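Local coordinates for lysin (Bacillus phage PBC5, PDB 6ILU), which probably binds the Bacillus cell wall through its SH3b-type domains, directing the phage endolysin to its peptidoglycan substrate, at residues W79-N93 / L103-H115. Residues are numbered along the deposited sequence; the frame is centred on the assembly and turned at random.
With EDO (1,2-ethanediol), chain K; SO4 (sulfate ion), chain F; SO4 (sulfate ion), chain D; EDO (1,2-ethanediol), chain I.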
loop_
_atom_site.group_PDB
_atom_site.type_symbol
_atom_site.label_atom_id
_atom_site.label_comp_id
_atom_site.label_asym_id
_atom_site.label_seq_id
_atom_site.Cartn_x
_atom_site.Cartn_y
_atom_site.Cartn_z
ATOM N N TRP A 79 4.567 -6.188 0.977
ATOM C CA TRP A 79 3.237 -5.572 1.163
ATOM C C TRP A 79 2.517 -6.246 2.318
ATOM O O TRP A 79 2.683 -7.462 2.567
ATOM C CB TRP A 79 2.420 -5.697 -0.118
ATOM C CG TRP A 79 3.030 -4.995 -1.265
ATOM C CD1 TRP A 79 3.750 -5.574 -2.294
ATOM C CD2 TRP A 79 3.008 -3.594 -1.536
ATOM N NE1 TRP A 79 4.172 -4.618 -3.172
ATOM C CE2 TRP A 79 3.728 -3.386 -2.740
ATOM C CE3 TRP A 79 2.481 -2.478 -0.869
ATOM C CZ2 TRP A 79 3.916 -2.128 -3.289
ATOM C CZ3 TRP A 79 2.657 -1.219 -1.434
ATOM C CH2 TRP A 79 3.378 -1.048 -2.626
ATOM N N TYR A 80 1.753 -5.455 3.059
ATOM C CA TYR A 80 0.835 -6.041 4.016
ATOM C C TYR A 80 -0.203 -6.882 3.267
ATOM O O TYR A 80 -0.614 -6.556 2.156
ATOM C CB TYR A 80 0.166 -4.952 4.849
ATOM C CG TYR A 80 1.097 -4.276 5.836
ATOM C CD1 TYR A 80 2.397 -4.743 6.061
ATOM C CD2 TYR A 80 0.648 -3.170 6.568
ATOM C CE1 TYR A 80 3.213 -4.134 6.998
ATOM C CE2 TYR A 80 1.448 -2.557 7.473
ATOM C CZ TYR A 80 2.735 -3.029 7.687
ATOM O OH TYR A 80 3.537 -2.395 8.610
ATOM N N LYS A 81 -0.584 -8.002 3.883
ATOM C CA LYS A 81 -1.491 -8.978 3.285
ATOM C C LYS A 81 -2.877 -8.866 3.912
ATOM O O LYS A 81 -3.027 -8.807 5.156
ATOM C CB LYS A 81 -0.945 -10.411 3.473
ATOM C CG LYS A 81 0.483 -10.533 2.972
ATOM C CD LYS A 81 0.503 -10.525 1.469
ATOM C CE LYS A 81 1.946 -10.587 0.958
ATOM N NZ LYS A 81 1.977 -10.725 -0.507
ATOM N N VAL A 82 -3.879 -8.855 3.027
ATOM C CA VAL A 82 -5.273 -8.664 3.431
ATOM C C VAL A 82 -6.018 -9.976 3.281
ATOM O O VAL A 82 -6.016 -10.567 2.195
ATOM C CB VAL A 82 -5.945 -7.543 2.575
ATOM C CG1 VAL A 82 -7.393 -7.263 3.061
ATOM C CG2 VAL A 82 -5.105 -6.212 2.642
ATOM N N ARG A 83 -6.644 -10.446 4.368
ATOM C CA ARG A 83 -7.385 -11.714 4.322
ATOM C C ARG A 83 -8.735 -11.537 4.955
ATOM O O ARG A 83 -8.842 -10.872 5.975
ATOM C CB ARG A 83 -6.625 -12.809 5.043
ATOM C CG ARG A 83 -5.329 -13.223 4.350
ATOM C CD ARG A 83 -4.608 -14.221 5.267
ATOM N NE ARG A 83 -3.325 -14.663 4.727
ATOM C CZ ARG A 83 -2.161 -14.079 4.997
ATOM N NH1 ARG A 83 -2.110 -13.005 5.785
ATOM N NH2 ARG A 83 -1.036 -14.573 4.470
ATOM N N SER A 84 -9.767 -12.124 4.365
ATOM C CA SER A 84 -11.080 -12.167 5.047
ATOM C C SER A 84 -10.983 -12.743 6.465
ATOM O O SER A 84 -10.204 -13.681 6.725
ATOM C CB SER A 84 -12.085 -13.001 4.229
ATOM O OG SER A 84 -13.323 -13.093 4.914
ATOM N N LYS A 85 -11.805 -12.210 7.376
ATOM C CA LYS A 85 -11.937 -12.813 8.699
ATOM C C LYS A 85 -12.858 -14.035 8.665
ATOM O O LYS A 85 -12.941 -14.760 9.644
ATOM C CB LYS A 85 -12.494 -11.808 9.733
ATOM C CG LYS A 85 -11.530 -10.684 10.109
ATOM C CD LYS A 85 -12.147 -9.811 11.202
ATOM C CE LYS A 85 -11.184 -8.688 11.618
ATOM N NZ LYS A 85 -11.875 -7.756 12.599
ATOM N N TYR A 86 -13.544 -14.255 7.551
ATOM C CA TYR A 86 -14.661 -15.213 7.504
ATOM C C TYR A 86 -14.283 -16.413 6.653
ATOM O O TYR A 86 -13.352 -16.315 5.853
ATOM C CB TYR A 86 -15.910 -14.519 6.951
ATOM C CG TYR A 86 -16.194 -13.205 7.631
ATOM C CD1 TYR A 86 -15.871 -12.012 7.008
ATOM C CD2 TYR A 86 -16.796 -13.158 8.879
ATOM C CE1 TYR A 86 -16.110 -10.803 7.609
ATOM C CE2 TYR A 86 -17.040 -11.936 9.500
ATOM C CZ TYR A 86 -16.692 -10.772 8.853
ATOM O OH TYR A 86 -16.901 -9.552 9.439
ATOM N N PRO A 87 -15.020 -17.537 6.798
ATOM C CA PRO A 87 -14.641 -18.725 6.031
ATOM C C PRO A 87 -14.770 -18.516 4.524
ATOM O O PRO A 87 -15.457 -17.608 4.076
ATOM C CB PRO A 87 -15.612 -19.807 6.528
ATOM C CG PRO A 87 -16.667 -19.128 7.300
ATOM C CD PRO A 87 -16.168 -17.756 7.692
ATOM N N VAL A 88 -14.103 -19.361 3.750
ATOM C CA VAL A 88 -14.264 -19.322 2.306
ATOM C C VAL A 88 -15.727 -19.545 1.893
ATOM O O VAL A 88 -16.410 -20.501 2.341
ATOM C CB VAL A 88 -13.372 -20.365 1.617
ATOM C CG1 VAL A 88 -13.615 -20.326 0.127
ATOM C CG2 VAL A 88 -11.913 -20.094 1.937
ATOM N N GLY A 89 -16.225 -18.626 1.079
ATOM C CA GLY A 89 -17.588 -18.686 0.581
ATOM C C GLY A 89 -18.466 -17.644 1.256
ATOM O O GLY A 89 -19.567 -17.377 0.796
ATOM N N TRP A 90 -17.952 -17.040 2.326
ATOM C CA TRP A 90 -18.677 -15.999 3.069
ATOM C C TRP A 90 -18.355 -14.666 2.421
ATOM O O TRP A 90 -17.202 -14.219 2.430
ATOM C CB TRP A 90 -18.267 -16.058 4.544
ATOM C CG TRP A 90 -18.922 -15.078 5.492
ATOM C CD1 TRP A 90 -18.825 -13.711 5.475
ATOM C CD2 TRP A 90 -19.678 -15.419 6.643
ATOM N NE1 TRP A 90 -19.530 -13.192 6.543
ATOM C CE2 TRP A 90 -20.044 -14.215 7.284
ATOM C CE3 TRP A 90 -20.093 -16.633 7.193
ATOM C CZ2 TRP A 90 -20.841 -14.194 8.448
ATOM C CZ3 TRP A 90 -20.872 -16.618 8.367
ATOM C CH2 TRP A 90 -21.225 -15.399 8.970
ATOM N N GLY A 91 -19.353 -14.047 1.804
ATOM C CA GLY A 91 -19.087 -12.878 0.980
ATOM C C GLY A 91 -18.636 -11.638 1.748
ATOM O O GLY A 91 -19.155 -11.339 2.828
ATOM N N VAL A 92 -17.681 -10.901 1.166
ATOM C CA VAL A 92 -17.240 -9.647 1.765
ATOM C C VAL A 92 -17.387 -8.559 0.697
ATOM O O VAL A 92 -16.827 -8.694 -0.400
ATOM C CB VAL A 92 -15.778 -9.721 2.249
ATOM C CG1 VAL A 92 -15.299 -8.340 2.766
ATOM C CG2 VAL A 92 -15.653 -10.817 3.354
ATOM N N ASN A 93 -18.152 -7.516 1.025
ATOM C CA ASN A 93 -18.438 -6.477 0.041
ATOM C C ASN A 93 -17.240 -5.573 -0.214
ATOM O O ASN A 93 -16.482 -5.272 0.704
ATOM C CB ASN A 93 -19.566 -5.600 0.534
ATOM C CG ASN A 93 -20.898 -6.354 0.617
ATOM O OD1 ASN A 93 -21.166 -7.225 -0.208
ATOM N ND2 ASN A 93 -21.711 -5.993 1.583
ATOM N N LEU A 103 -19.760 -2.127 -5.140
ATOM C CA LEU A 103 -19.388 -2.668 -6.471
ATOM C C LEU A 103 -19.543 -4.156 -6.608
ATOM O O LEU A 103 -19.869 -4.635 -7.708
ATOM C CB LEU A 103 -17.926 -2.363 -6.766
ATOM C CG LEU A 103 -17.562 -0.871 -6.846
ATOM C CD1 LEU A 103 -16.056 -0.806 -7.269
ATOM C CD2 LEU A 103 -18.471 -0.197 -7.854
ATOM N N GLY A 104 -19.217 -4.892 -5.544
ATOM C CA GLY A 104 -19.189 -6.344 -5.704
ATOM C C GLY A 104 -18.756 -7.051 -4.434
ATOM O O GLY A 104 -18.656 -6.436 -3.390
ATOM N N ASN A 105 -18.506 -8.358 -4.505
ATOM C CA ASN A 105 -17.983 -9.036 -3.317
ATOM C C ASN A 105 -16.919 -10.043 -3.682
ATOM O O ASN A 105 -16.865 -10.518 -4.817
ATOM C CB ASN A 105 -19.107 -9.715 -2.511
ATOM C CG ASN A 105 -20.366 -9.878 -3.296
ATOM O OD1 ASN A 105 -20.450 -10.697 -4.232
ATOM N ND2 ASN A 105 -21.396 -9.106 -2.907
ATOM N N ILE A 106 -16.047 -10.322 -2.719
ATOM C CA ILE A 106 -15.112 -11.436 -2.848
ATOM C C ILE A 106 -15.582 -12.567 -1.960
ATOM O O ILE A 106 -16.471 -12.378 -1.089
ATOM C CB ILE A 106 -13.702 -11.030 -2.447
ATOM C CG1 ILE A 106 -13.696 -10.550 -0.996
ATOM C CG2 ILE A 106 -13.202 -9.941 -3.418
ATOM C CD1 ILE A 106 -12.339 -10.500 -0.343
ATOM N N ASP A 107 -15.033 -13.743 -2.181
ATOM C CA ASP A 107 -15.518 -14.910 -1.443
ATOM C C ASP A 107 -14.544 -15.355 -0.359
ATOM O O ASP A 107 -14.770 -16.344 0.324
ATOM C CB ASP A 107 -15.830 -16.061 -2.399
ATOM C CG ASP A 107 -14.591 -16.672 -3.042
ATOM O OD1 ASP A 107 -13.473 -16.184 -2.863
ATOM O OD2 ASP A 107 -14.754 -17.703 -3.731
ATOM N N GLY A 108 -13.466 -14.607 -0.185
ATOM C CA GLY A 108 -12.542 -14.906 0.897
ATOM C C GLY A 108 -11.536 -16.005 0.608
ATOM O O GLY A 108 -10.786 -16.416 1.496
ATOM N N SER A 109 -11.494 -16.501 -0.631
ATOM C CA SER A 109 -10.551 -17.571 -0.925
ATOM C C SER A 109 -9.146 -17.045 -1.240
ATOM O O SER A 109 -8.201 -17.821 -1.256
ATOM C CB SER A 109 -11.052 -18.426 -2.100
ATOM O OG SER A 109 -11.221 -17.596 -3.242
ATOM N N GLU A 110 -9.015 -15.751 -1.492
ATOM C CA GLU A 110 -7.726 -15.178 -1.925
ATOM C C GLU A 110 -7.078 -14.289 -0.852
ATOM O O GLU A 110 -7.775 -13.699 -0.013
ATOM C CB GLU A 110 -7.913 -14.347 -3.211
ATOM C CG GLU A 110 -8.560 -15.086 -4.396
ATOM C CD GLU A 110 -7.702 -16.187 -4.955
ATOM O OE1 GLU A 110 -8.270 -17.167 -5.504
ATOM O OE2 GLU A 110 -6.459 -16.086 -4.857
ATOM N N VAL A 111 -5.745 -14.175 -0.915
ATOM C CA VAL A 111 -5.006 -13.170 -0.123
ATOM C C VAL A 111 -4.648 -11.987 -1.042
ATOM O O VAL A 111 -4.241 -12.208 -2.190
ATOM C CB VAL A 111 -3.734 -13.770 0.468
ATOM C CG1 VAL A 111 -2.968 -12.732 1.307
ATOM C CG2 VAL A 111 -4.075 -15.047 1.268
ATOM N N TYR A 112 -4.804 -10.757 -0.562
ATOM C CA TYR A 112 -4.503 -9.575 -1.368
ATOM C C TYR A 112 -3.378 -8.754 -0.789
ATOM O O TYR A 112 -3.072 -8.861 0.397
ATOM C CB TYR A 112 -5.735 -8.677 -1.506
ATOM C CG TYR A 112 -6.936 -9.434 -2.021
ATOM C CD1 TYR A 112 -7.846 -10.021 -1.133
ATOM C CD2 TYR A 112 -7.139 -9.567 -3.382
ATOM C CE1 TYR A 112 -8.945 -10.747 -1.631
ATOM C CE2 TYR A 112 -8.230 -10.300 -3.897
ATOM C CZ TYR A 112 -9.125 -10.868 -2.988
ATOM O OH TYR A 112 -10.187 -11.592 -3.461
ATOM N N ASN A 113 -2.740 -7.936 -1.632
ATOM C CA ASN A 113 -1.839 -6.911 -1.098
ATOM C C ASN A 113 -2.592 -5.635 -0.798
ATOM O O ASN A 113 -3.457 -5.220 -1.587
ATOM C CB ASN A 113 -0.706 -6.598 -2.093
ATOM C CG ASN A 113 0.275 -7.720 -2.234
ATOM O OD1 ASN A 113 0.453 -8.535 -1.343
ATOM N ND2 ASN A 113 0.938 -7.761 -3.373
ATOM N N ALA A 114 -2.293 -5.011 0.354
ATOM C CA ALA A 114 -2.860 -3.699 0.710
ATOM C C ALA A 114 -2.314 -2.642 -0.255
ATOM O O ALA A 114 -1.100 -2.453 -0.282
ATOM C CB ALA A 114 -2.455 -3.344 2.132
ATOM N N HIS A 115 -3.185 -1.983 -1.033
ATOM C CA HIS A 115 -2.757 -0.955 -1.984
ATOM C C HIS A 115 -2.892 0.477 -1.452
ATOM O O HIS A 115 -2.212 1.386 -1.957
ATOM C CB HIS A 115 -3.545 -1.053 -3.293
ATOM C CG HIS A 115 -3.091 -2.180 -4.171
ATOM N ND1 HIS A 115 -3.234 -3.504 -3.808
ATOM C CD2 HIS A 115 -2.541 -2.179 -5.408
ATOM C CE1 HIS A 115 -2.772 -4.277 -4.784
ATOM N NE2 HIS A 115 -2.328 -3.501 -5.760
HETATM C C1 EDO K . -2.265 -18.092 3.865
HETATM O O1 EDO K . -3.613 -17.671 4.161
HETATM C C2 EDO K . -1.971 -17.857 2.396
HETATM O O2 EDO K . -0.953 -16.853 2.310
HETATM S S SO4 F . -12.965 -22.575 5.715
HETATM O O1 SO4 F . -11.921 -23.100 4.839
HETATM O O2 SO4 F . -12.708 -21.156 5.926
HETATM O O3 SO4 F . -12.938 -23.266 7.006
HETATM O O4 SO4 F . -14.274 -22.764 5.093
HETATM S S SO4 D . 4.114 -9.790 -3.874
HETATM O O1 SO4 D . 4.836 -8.524 -4.035
HETATM O O2 SO4 D . 4.675 -10.781 -4.785
HETATM O O3 SO4 D . 2.698 -9.614 -4.164
HETATM O O4 SO4 D . 4.254 -10.292 -2.512
HETATM C C1 EDO I . -9.751 -12.007 -6.950
HETATM O O1 EDO I . -10.714 -11.227 -6.195
HETATM C C2 EDO I . -9.041 -11.194 -8.021
HETATM O O2 EDO I . -8.116 -10.200 -7.503
HETATM O O HOH W 1 -9.471 -13.786 2.161
HETATM O O HOH W 2 -11.359 -17.163 4.217
#
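Lys-81 runs alongside Asn-113, both headed the same way. The lysine chain bends at its second torsion (chi2 -74°), which swings NZ back to Asn-113 OD1 at 2.8 Å, in the plane of that carbonyl. The other arm of the amide, ND2, donates to a sulfate, probably from the crystallisation liquor, that Lys-81 NZ also reaches, so a bond at each arm fixes the amide's rotation. Trp-79 crosses the same asparagine at about a right angle, its CB 3.6 Å from Asn-113 CG, with the indole and amide planes 29° apart. Two residues along each strand from the Lys-81 pair, Val-111 CG1 sits over one face of the Arg-83 guanidinium, while Val-111 CG2 packs 3.6 Å from Arg-83 NE; Arg-83 NH2 makes a salt bridge to the C-terminal carboxylate of Lys-140. Between these pairs, Val-82 and Tyr-112 form an antiparallel hydrogen-bonded pair, joining strands 75-84 and 112-113. Val-82 CG2 lies 3.9 Å from Ala-114 CB, and both side chains touch Val-122. These strands belong to the small, curled beta structure expected of an SH3b domain, and the chain between 84 and 92 loops out from it. There a water takes the N-H of Ser-84 and donates to the carbonyls of Gly-108 and Glu-110, bridging the end of strand 75-84 to the loop preceding 112-113. Asp-107 OD1 accepts from Ser-109 N, closing an Asx turn, and also from Ser-109 OG; Asp-107 O accepts from Gly-89 N at 2.8 Å. Beyond the loop, hairpin 92-95/102-106 sets Ile-106 CG1 3.9 Å from Val-92 CB, with Ile-130 against both, and Asn-105 ND2 reaches Asn-93 OD1 at 3.3 Å, nearly straight (171°).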